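Local atomic coordinates of N-acetylglucosamine-specific lectin (Saxidomus purpuratus, PDB entry 6A7S), a protein that binds N-acetylated sugars such as N-acetylgalactosamine and N-acetylglucosamine through a C-type lectin domain, probably with the help of calcium. Residues F74-L79 / V135-D140; I90-N95 / G124-L129. All coordinates share one frame; numbering follows the deposited sequence.

Interaction 1 of 2, residues F74-L79 / V135-D140. With NGA (2-acetamido-2-deoxy-beta-D-galactopyranose), chain B.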
ATOM      1  N   PHE A  74      -9.734  10.577   5.329  1.00 35.69           N
ATOM      2  CA  PHE A  74     -10.055   9.731   6.487  1.00 30.70           C
ATOM      3  C   PHE A  74      -9.441  10.334   7.775  1.00 27.77           C
ATOM      4  O   PHE A  74     -10.133  10.543   8.804  1.00 29.59           O
ATOM      5  CB  PHE A  74      -9.561   8.293   6.272  1.00 33.46           C
ATOM      6  CG  PHE A  74      -9.492   7.527   7.562  1.00 35.15           C
ATOM      7  CD1 PHE A  74     -10.655   7.109   8.201  1.00 37.14           C
ATOM      8  CD2 PHE A  74      -8.275   7.326   8.186  1.00 36.72           C
ATOM      9  CE1 PHE A  74     -10.592   6.415   9.396  1.00 34.06           C
ATOM     10  CE2 PHE A  74      -8.212   6.614   9.383  1.00 37.59           C
ATOM     11  CZ  PHE A  74      -9.374   6.174   9.984  1.00 30.37           C
ATOM     12  N   ILE A  75      -8.168  10.705   7.685  1.00 28.97           N
ATOM     13  CA  ILE A  75      -7.472  11.343   8.769  1.00 29.41           C
ATOM     14  C   ILE A  75      -8.170  12.664   9.140  1.00 29.71           C
ATOM     15  O   ILE A  75      -8.407  12.927  10.322  1.00 29.47           O
ATOM     16  CB  ILE A  75      -6.002  11.571   8.401  1.00 31.53           C
ATOM     17  CG1 ILE A  75      -5.206  10.261   8.409  1.00 33.61           C
ATOM     18  CG2 ILE A  75      -5.366  12.588   9.320  1.00 30.55           C
ATOM     19  CD1 ILE A  75      -3.891  10.409   7.705  1.00 32.05           C
ATOM     20  N   ARG A  76      -8.502  13.474   8.145  1.00 33.14           N
ATOM     21  CA  ARG A  76      -9.127  14.779   8.450  1.00 31.48           C
ATOM     22  C   ARG A  76     -10.434  14.565   9.230  1.00 30.29           C
ATOM     23  O   ARG A  76     -10.692  15.226  10.182  1.00 31.34           O
ATOM     24  CB  ARG A  76      -9.373  15.524   7.148  1.00 31.50           C
ATOM     25  CG  ARG A  76     -10.022  16.890   7.343  1.00 31.38           C
ATOM     26  CD  ARG A  76     -10.116  17.614   6.023  1.00 32.03           C
ATOM     27  NE  ARG A  76      -8.793  17.887   5.459  1.00 31.38           N
ATOM     28  CZ  ARG A  76      -8.235  17.253   4.447  1.00 32.49           C
ATOM     29  NH1 ARG A  76      -8.960  16.430   3.705  1.00 32.13           N
ATOM     30  NH2 ARG A  76      -6.956  17.477   4.164  1.00 30.04           N
ATOM     31  N   GLY A  77     -11.224  13.573   8.833  1.00 31.97           N
ATOM     32  CA  GLY A  77     -12.486  13.254   9.488  1.00 33.70           C
ATOM     33  C   GLY A  77     -12.320  12.947  10.962  1.00 37.10           C
ATOM     34  O   GLY A  77     -13.135  13.359  11.803  1.00 32.11           O
ATOM     35  N   ILE A  78     -11.242  12.224  11.293  1.00 36.15           N
ATOM     36  CA  ILE A  78     -10.962  11.897  12.680  1.00 34.44           C
ATOM     37  C   ILE A  78     -10.466  13.153  13.426  1.00 31.12           C
ATOM     38  O   ILE A  78     -10.931  13.465  14.471  1.00 32.24           O
ATOM     39  CB  ILE A  78      -9.955  10.729  12.806  1.00 32.79           C
ATOM     40  CG1 ILE A  78     -10.454   9.427  12.160  1.00 34.89           C
ATOM     41  CG2 ILE A  78      -9.623  10.541  14.274  1.00 33.63           C
ATOM     42  CD1 ILE A  78     -11.790   8.911  12.625  1.00 34.30           C
ATOM     43  N   LEU A  79      -9.511  13.883  12.868  1.00 29.15           N
ATOM     44  CA  LEU A  79      -8.941  15.012  13.617  1.00 31.67           C
ATOM     45  C   LEU A  79      -9.994  16.133  13.818  1.00 29.25           C
ATOM     46  O   LEU A  79      -9.919  16.881  14.786  1.00 32.08           O
ATOM     47  CB  LEU A  79      -7.723  15.528  12.847  1.00 28.70           C
ATOM     48  CG  LEU A  79      -6.590  14.525  12.599  1.00 28.62           C
ATOM     49  CD1 LEU A  79      -5.364  15.260  12.045  1.00 28.30           C
ATOM     50  CD2 LEU A  79      -6.218  13.820  13.881  1.00 29.35           C
ATOM     51  N   VAL A 135      -6.555  23.928   7.044  1.00 34.11           N
ATOM     52  CA  VAL A 135      -7.708  23.289   7.644  1.00 33.43           C
ATOM     53  C   VAL A 135      -7.489  21.762   7.691  1.00 31.77           C
ATOM     54  O   VAL A 135      -7.976  21.046   6.876  1.00 32.67           O
ATOM     55  CB  VAL A 135      -8.977  23.713   6.905  1.00 37.88           C
ATOM     56  CG1 VAL A 135     -10.207  23.054   7.520  1.00 43.21           C
ATOM     57  CG2 VAL A 135      -9.109  25.258   6.916  1.00 38.86           C
ATOM     58  N   TRP A 136      -6.748  21.305   8.686  1.00 31.05           N
ATOM     59  CA  TRP A 136      -6.299  19.901   8.784  1.00 30.28           C
ATOM     60  C   TRP A 136      -5.647  19.471   7.484  1.00 31.62           C
ATOM     61  O   TRP A 136      -6.137  18.592   6.775  1.00 31.11           O
ATOM     62  CB  TRP A 136      -7.472  18.996   9.208  1.00 30.32           C
ATOM     63  CG  TRP A 136      -7.856  19.174  10.647  1.00 30.12           C
ATOM     64  CD1 TRP A 136      -9.092  19.532  11.108  1.00 32.27           C
ATOM     65  CD2 TRP A 136      -7.031  19.020  11.817  1.00 31.18           C
ATOM     66  NE1 TRP A 136      -9.097  19.583  12.472  1.00 33.37           N
ATOM     67  CE2 TRP A 136      -7.844  19.298  12.932  1.00 32.74           C
ATOM     68  CE3 TRP A 136      -5.675  18.757  12.040  1.00 29.63           C
ATOM     69  CZ2 TRP A 136      -7.351  19.268  14.235  1.00 32.75           C
ATOM     70  CZ3 TRP A 136      -5.180  18.768  13.316  1.00 29.48           C
ATOM     71  CH2 TRP A 136      -6.014  19.017  14.404  1.00 31.88           C
ATOM     72  N   GLN A 137      -4.524  20.138   7.181  1.00 30.16           N
ATOM     73  CA  GLN A 137      -3.703  19.900   6.043  1.00 29.53           C
ATOM     74  C   GLN A 137      -2.248  19.934   6.519  1.00 30.33           C
ATOM     75  O   GLN A 137      -1.967  20.307   7.627  1.00 31.52           O
ATOM     76  CB  GLN A 137      -4.006  20.901   4.925  1.00 33.71           C
ATOM     77  CG  GLN A 137      -5.426  20.797   4.371  1.00 36.61           C
ATOM     78  CD  GLN A 137      -5.802  21.996   3.517  1.00 40.11           C
ATOM     79  OE1 GLN A 137      -5.975  23.093   4.041  1.00 36.84           O
ATOM     80  NE2 GLN A 137      -5.935  21.802   2.204  1.00 31.78           N
ATOM     81  N   TRP A 138      -1.292  19.547   5.675  1.00 26.84           N
ATOM     82  CA  TRP A 138       0.041  19.413   6.154  1.00 32.17           C
ATOM     83  C   TRP A 138       0.749  20.790   6.320  1.00 32.07           C
ATOM     84  O   TRP A 138       0.537  21.686   5.526  1.00 35.90           O
ATOM     85  CB  TRP A 138       0.865  18.581   5.177  1.00 29.92           C
ATOM     86  CG  TRP A 138       0.310  17.267   4.749  1.00 32.93           C
ATOM     87  CD1 TRP A 138      -0.664  16.493   5.308  1.00 34.30           C
ATOM     88  CD2 TRP A 138       0.855  16.533   3.659  1.00 34.44           C
ATOM     89  NE1 TRP A 138      -0.803  15.343   4.592  1.00 37.65           N
ATOM     90  CE2 TRP A 138       0.126  15.334   3.582  1.00 37.00           C
ATOM     91  CE3 TRP A 138       1.852  16.811   2.718  1.00 33.75           C
ATOM     92  CZ2 TRP A 138       0.372  14.410   2.572  1.00 37.71           C
ATOM     93  CZ3 TRP A 138       2.119  15.872   1.743  1.00 36.45           C
ATOM     94  CH2 TRP A 138       1.366  14.698   1.665  1.00 37.19           C
ATOM     95  N   ASN A 139       1.565  20.903   7.369  1.00 31.41           N
ATOM     96  CA  ASN A 139       2.488  21.998   7.603  1.00 35.28           C
ATOM     97  C   ASN A 139       3.847  21.405   7.944  1.00 34.81           C
ATOM     98  O   ASN A 139       3.910  20.307   8.531  1.00 34.02           O
ATOM     99  CB  ASN A 139       2.029  22.971   8.698  1.00 34.18           C
ATOM    100  CG  ASN A 139       3.058  24.057   8.994  1.00 35.01           C
ATOM    101  OD1 ASN A 139       3.543  24.762   8.095  1.00 36.65           O
ATOM    102  ND2 ASN A 139       3.440  24.144  10.256  1.00 29.20           N
ATOM    103  N   ASP A 140       4.908  22.149   7.581  1.00 31.46           N
ATOM    104  CA  ASP A 140       6.231  21.861   8.051  1.00 33.51           C
ATOM    105  C   ASP A 140       6.515  22.752   9.260  1.00 35.70           C
ATOM    106  O   ASP A 140       6.462  23.993   9.179  1.00 37.06           O
ATOM    107  CB  ASP A 140       7.321  22.007   6.974  1.00 35.21           C
ATOM    108  CG  ASP A 140       7.316  23.286   6.156  1.00 34.89           C
ATOM    109  OD1 ASP A 140       6.324  24.081   6.225  1.00 38.46           O
ATOM    110  OD2 ASP A 140       8.356  23.492   5.437  1.00 39.44           O
TER
HETATM  111  C1  NGA B 201       1.797  27.273  13.744  1.00 33.65           C
HETATM  112  C2  NGA B 201       2.525  26.035  13.199  1.00 29.40           C
HETATM  113  C3  NGA B 201       3.873  26.689  12.926  1.00 30.70           C
HETATM  114  C4  NGA B 201       3.641  27.955  12.044  1.00 31.02           C
HETATM  115  C5  NGA B 201       2.454  28.823  12.434  1.00 34.75           C
HETATM  116  C6  NGA B 201       2.159  30.108  11.616  1.00 39.71           C
HETATM  117  C7  NGA B 201       2.736  23.730  14.013  1.00 32.91           C
HETATM  118  C8  NGA B 201       3.116  22.942  15.258  1.00 36.58           C
HETATM  119  N2  NGA B 201       2.747  25.038  14.222  1.00 30.98           N
HETATM  120  O1  NGA B 201       1.109  27.335  14.962  1.00 44.32           O
HETATM  121  O3  NGA B 201       4.789  25.739  12.404  1.00 32.70           O
HETATM  122  O4  NGA B 201       3.519  27.368  10.756  1.00 32.67           O
HETATM  123  O5  NGA B 201       1.281  27.976  12.617  1.00 37.82           O
HETATM  124  O6  NGA B 201       3.325  30.954  11.676  1.00 39.66           O
HETATM  125  O7  NGA B 201       2.526  23.237  12.930  1.00 33.09           O
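In the C-type lectin fold, helix 69-79 packs against the antiparallel sheet that carries strand 137-141, and Arg76 and Leu79 on the last turn of the helix make the join with Trp136. Trp136, with phi and psi both positive, sits with Gln137 opposite Leu129 as a G1 beta bulge, and the chain turns a corner here. Leu79 lies over the indole: its CB stands 3.7 Å from the centroid of the six-membered ring of Trp136, 11° off the normal, a CH-pi contact. Leu79 CD1 reaches the rim of the same ring at Trp136 CE3, 3.5 Å away. The indole takes this place because its CG stands beside the backbone N, anti to the carbonyl carbon (chi1 -72°).

Arg76 meets the backbone of the same residue. Its aliphatic part runs past Trp136 in the opposite sense, CG meeting Trp136 CB, and a bend at chi3 (-63°) brings the guanidinium edge to the Trp136 carbonyl. NH2 of Arg76 bonds to Trp136 O at 3.0 Å, and NE adds a weak bond to the same oxygen. Asp72 and Asp73 form salt bridges with the guanidinium and thereby help fix its position. Gln137 OE1 folds back to accept from the backbone N of Val135, which lies in the plane of the amide carbonyl, on a lone pair. Further along the strand lies the sugar site: Asn139 ND2 donates to both O3 and O7 of N-acetylgalactosamine, each 3.0 Å away.

Interaction 2 of 2, residues I90-N95 / G124-L129. With NGA (2-acetamido-2-deoxy-beta-D-galactopyranose), chain B.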
ATOM      1  N   ILE A  90       3.008  13.486  11.872  1.00 31.76           N
ATOM      2  CA  ILE A  90       2.934  12.458  10.860  1.00 32.30           C
ATOM      3  C   ILE A  90       4.346  12.123  10.346  1.00 31.80           C
ATOM      4  O   ILE A  90       5.314  12.803  10.623  1.00 31.69           O
ATOM      5  CB  ILE A  90       1.976  12.850   9.699  1.00 30.11           C
ATOM      6  CG1 ILE A  90       2.492  14.056   8.897  1.00 34.04           C
ATOM      7  CG2 ILE A  90       0.535  13.037  10.193  1.00 28.70           C
ATOM      8  CD1 ILE A  90       1.701  14.331   7.652  1.00 36.64           C
ATOM      9  N   GLY A  91       4.449  11.079   9.518  1.00 34.80           N
ATOM     10  CA  GLY A  91       5.739  10.422   9.241  1.00 35.09           C
ATOM     11  C   GLY A  91       6.447  11.010   8.056  1.00 38.80           C
ATOM     12  O   GLY A  91       6.794  10.293   7.091  1.00 37.20           O
ATOM     13  N   ALA A  92       6.711  12.318   8.115  1.00 36.14           N
ATOM     14  CA  ALA A  92       7.519  12.925   7.122  1.00 32.59           C
ATOM     15  C   ALA A  92       8.308  14.096   7.704  1.00 38.55           C
ATOM     16  O   ALA A  92       7.880  14.753   8.633  1.00 35.56           O
ATOM     17  CB  ALA A  92       6.674  13.347   5.949  1.00 34.79           C
ATOM     18  N   ARG A  93       9.477  14.343   7.105  1.00 39.56           N
ATOM     19  CA  ARG A  93      10.389  15.393   7.510  1.00 45.79           C
ATOM     20  C   ARG A  93      11.388  15.668   6.381  1.00 44.39           C
ATOM     21  O   ARG A  93      11.516  14.866   5.468  1.00 40.37           O
ATOM     22  CB  ARG A  93      11.098  15.006   8.811  1.00 53.66           C
ATOM     23  CG  ARG A  93      12.273  14.050   8.675  1.00 55.29           C
ATOM     24  CD  ARG A  93      13.083  13.960   9.966  1.00 59.69           C
ATOM     25  NE  ARG A  93      13.649  15.210  10.486  1.00 57.05           N
ATOM     26  CZ  ARG A  93      14.212  15.341  11.689  1.00 56.04           C
ATOM     27  NH1 ARG A  93      14.253  14.316  12.528  1.00 63.58           N
ATOM     28  NH2 ARG A  93      14.744  16.491  12.049  1.00 55.35           N
ATOM     29  N   TRP A  94      12.062  16.821   6.444  1.00 41.40           N
ATOM     30  CA  TRP A  94      13.076  17.159   5.478  1.00 46.82           C
ATOM     31  C   TRP A  94      14.119  16.036   5.389  1.00 45.60           C
ATOM     32  O   TRP A  94      14.594  15.559   6.384  1.00 43.57           O
ATOM     33  CB  TRP A  94      13.759  18.468   5.845  1.00 44.42           C
ATOM     34  CG  TRP A  94      14.633  18.970   4.746  1.00 50.34           C
ATOM     35  CD1 TRP A  94      15.998  19.000   4.737  1.00 54.33           C
ATOM     36  CD2 TRP A  94      14.202  19.507   3.482  1.00 48.47           C
ATOM     37  NE1 TRP A  94      16.445  19.536   3.564  1.00 54.61           N
ATOM     38  CE2 TRP A  94      15.370  19.862   2.777  1.00 55.57           C
ATOM     39  CE3 TRP A  94      12.959  19.732   2.878  1.00 49.04           C
ATOM     40  CZ2 TRP A  94      15.319  20.429   1.502  1.00 53.97           C
ATOM     41  CZ3 TRP A  94      12.910  20.302   1.622  1.00 52.00           C
ATOM     42  CH2 TRP A  94      14.079  20.644   0.942  1.00 54.43           C
ATOM     43  N   ASN A  95      14.502  15.673   4.167  1.00 52.84           N
ATOM     44  CA  ASN A  95      15.423  14.556   3.958  1.00 58.94           C
ATOM     45  C   ASN A  95      16.720  15.103   3.353  1.00 59.89           C
ATOM     46  O   ASN A  95      16.679  15.679   2.281  1.00 57.93           O
ATOM     47  CB  ASN A  95      14.779  13.479   3.088  1.00 59.02           C
ATOM     48  CG  ASN A  95      15.696  12.300   2.870  1.00 62.92           C
ATOM     49  OD1 ASN A  95      15.363  11.175   3.218  1.00 64.86           O
ATOM     50  ND2 ASN A  95      16.867  12.567   2.331  1.00 58.00           N
ATOM     51  N   GLY A 124      11.804  21.304   8.269  1.00 38.27           N
ATOM     52  CA  GLY A 124      11.269  20.804   9.503  1.00 41.21           C
ATOM     53  C   GLY A 124      10.615  19.438   9.375  1.00 38.51           C
ATOM     54  O   GLY A 124      10.993  18.625   8.538  1.00 42.38           O
ATOM     55  N   CYS A 125       9.606  19.220  10.229  1.00 33.88           N
ATOM     56  CA  CYS A 125       8.867  17.950  10.379  1.00 34.42           C
ATOM     57  C   CYS A 125       7.375  18.210  10.161  1.00 35.78           C
ATOM     58  O   CYS A 125       6.868  19.276  10.513  1.00 36.47           O
ATOM     59  CB  CYS A 125       9.071  17.394  11.779  1.00 38.79           C
ATOM     60  SG  CYS A 125      10.714  16.664  12.014  1.00 43.65           S
ATOM     61  N   LEU A 126       6.659  17.240   9.601  1.00 34.01           N
ATOM     62  CA  LEU A 126       5.326  17.521   9.134  1.00 32.66           C
ATOM     63  C   LEU A 126       4.319  17.156  10.222  1.00 32.25           C
ATOM     64  O   LEU A 126       4.489  16.173  10.992  1.00 30.53           O
ATOM     65  CB  LEU A 126       5.026  16.778   7.833  1.00 33.23           C
ATOM     66  CG  LEU A 126       5.447  17.495   6.554  1.00 35.07           C
ATOM     67  CD1 LEU A 126       6.946  17.354   6.299  1.00 37.81           C
ATOM     68  CD2 LEU A 126       4.654  16.945   5.391  1.00 37.38           C
ATOM     69  N   ASP A 127       3.259  17.964  10.240  1.00 31.66           N
ATOM     70  CA  ASP A 127       2.055  17.690  10.999  1.00 30.79           C
ATOM     71  C   ASP A 127       0.832  17.920  10.121  1.00 28.63           C
ATOM     72  O   ASP A 127       0.933  18.431   9.048  1.00 32.82           O
ATOM     73  CB  ASP A 127       2.004  18.488  12.300  1.00 30.78           C
ATOM     74  CG  ASP A 127       2.163  20.003  12.152  1.00 31.61           C
ATOM     75  OD1 ASP A 127       1.837  20.500  11.068  1.00 29.59           O
ATOM     76  OD2 ASP A 127       2.510  20.658  13.180  1.00 31.48           O
ATOM     77  N   TYR A 128      -0.301  17.352  10.537  1.00 31.06           N
ATOM     78  CA  TYR A 128      -1.563  17.882  10.146  1.00 32.32           C
ATOM     79  C   TYR A 128      -1.812  19.078  11.043  1.00 30.61           C
ATOM     80  O   TYR A 128      -1.602  18.971  12.231  1.00 31.38           O
ATOM     81  CB  TYR A 128      -2.699  16.864  10.294  1.00 33.05           C
ATOM     82  CG  TYR A 128      -2.861  16.016   9.068  1.00 33.34           C
ATOM     83  CD1 TYR A 128      -2.106  14.859   8.899  1.00 34.38           C
ATOM     84  CD2 TYR A 128      -3.713  16.373   8.052  1.00 35.27           C
ATOM     85  CE1 TYR A 128      -2.210  14.083   7.757  1.00 35.11           C
ATOM     86  CE2 TYR A 128      -3.845  15.596   6.907  1.00 35.44           C
ATOM     87  CZ  TYR A 128      -3.072  14.457   6.746  1.00 37.40           C
ATOM     88  OH  TYR A 128      -3.151  13.709   5.608  1.00 36.23           O
ATOM     89  N   LEU A 129      -2.194  20.213  10.462  1.00 31.67           N
ATOM     90  CA  LEU A 129      -2.363  21.426  11.245  1.00 28.32           C
ATOM     91  C   LEU A 129      -3.766  21.968  10.997  1.00 27.87           C
ATOM     92  O   LEU A 129      -4.283  21.920   9.902  1.00 30.33           O
ATOM     93  CB  LEU A 129      -1.309  22.454  10.811  1.00 30.18           C
ATOM     94  CG  LEU A 129      -1.403  23.883  11.381  1.00 29.83           C
ATOM     95  CD1 LEU A 129      -1.184  23.891  12.884  1.00 31.71           C
ATOM     96  CD2 LEU A 129      -0.336  24.776  10.726  1.00 31.47           C
TER
HETATM   97  C1  NGA B 201       1.797  27.273  13.744  1.00 33.65           C
HETATM   98  C2  NGA B 201       2.525  26.035  13.199  1.00 29.40           C
HETATM   99  C3  NGA B 201       3.873  26.689  12.926  1.00 30.70           C
HETATM  100  C4  NGA B 201       3.641  27.955  12.044  1.00 31.02           C
HETATM  101  C5  NGA B 201       2.454  28.823  12.434  1.00 34.75           C
HETATM  102  C6  NGA B 201       2.159  30.108  11.616  1.00 39.71           C
HETATM  103  C7  NGA B 201       2.736  23.730  14.013  1.00 32.91           C
HETATM  104  C8  NGA B 201       3.116  22.942  15.258  1.00 36.58           C
HETATM  105  N2  NGA B 201       2.747  25.038  14.222  1.00 30.98           N
HETATM  106  O1  NGA B 201       1.109  27.335  14.962  1.00 44.32           O
HETATM  107  O3  NGA B 201       4.789  25.739  12.404  1.00 32.70           O
HETATM  108  O4  NGA B 201       3.519  27.368  10.756  1.00 32.67           O
HETATM  109  O5  NGA B 201       1.281  27.976  12.617  1.00 37.82           O
HETATM  110  O6  NGA B 201       3.325  30.954  11.676  1.00 39.66           O
HETATM  111  O7  NGA B 201       2.526  23.237  12.930  1.00 33.09           O
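Ile90, in the pairing of strand 87-95 with strand 125-131 in the antiparallel sheet of the C-type lectin fold, meets its partner through both backbone and side chain. Its N donates to Leu126 O at 3.2 Å, while its CG1 lies against Leu126 CB. Ile90 CG2, anti to the carbonyl carbon, comes in the ring plane to the edge of Tyr128, 3.5 Å from Tyr128 CD1. That phenol is anchored at its far end, where OH is hydrogen-bonded to Asp72 and Trp138. Gly91 then centres an inverse gamma turn, closed by the bond from Ala92 N to Ile90 O, and the strand changes direction. Ala92 resumes the ladder: its O accepts from Leu126 N at 2.9 Å, and its methyl faces Leu126 CD1 across 4.0 Å.

Arg93 and Cys125 form a non-hydrogen-bonded antiparallel pair with CA atoms 4.1 Å apart, their side chains on the same face of the sheet. With chi1 at 80°, the arginine chain rises beside the sulfur, and Cys125 SG lies over one face of the Arg93 guanidinium, offset toward its rim, 3.6 Å from Arg93 NE. This sulfur is tied to Cys144 by a disulfide, and Arg93 NH1 has a salt bridge to Glu50. Trp94 makes the last backbone bond between the two segments: its N reaches Gly124 O at 3.0 Å in a nearly straight bond, with an N-H...O angle of 166°.

How the interactions relate
Strand 125-131 is the element common to both contacts: interaction 2 holds it against strand 87-95, while strand 137-141 of interaction 1 pairs with it along another edge. The two centres lie 12 Å apart, joined by probable backbone hydrogen bonds from Leu129 N to Gln137 O (2.8 Å) and from Asp127 N to Asn139 O (3.0 Å). Beside these bonds, Leu79 CD1 packs on Tyr128 CB at 3.6 Å, bringing the helix into the same core. Both contacts reach the N-acetylgalactosamine: Asn139 binds it from one strand, Asp127 OD2 stands 2.6 Å from its O7 on the next, and His141 supplies another hydrogen bond.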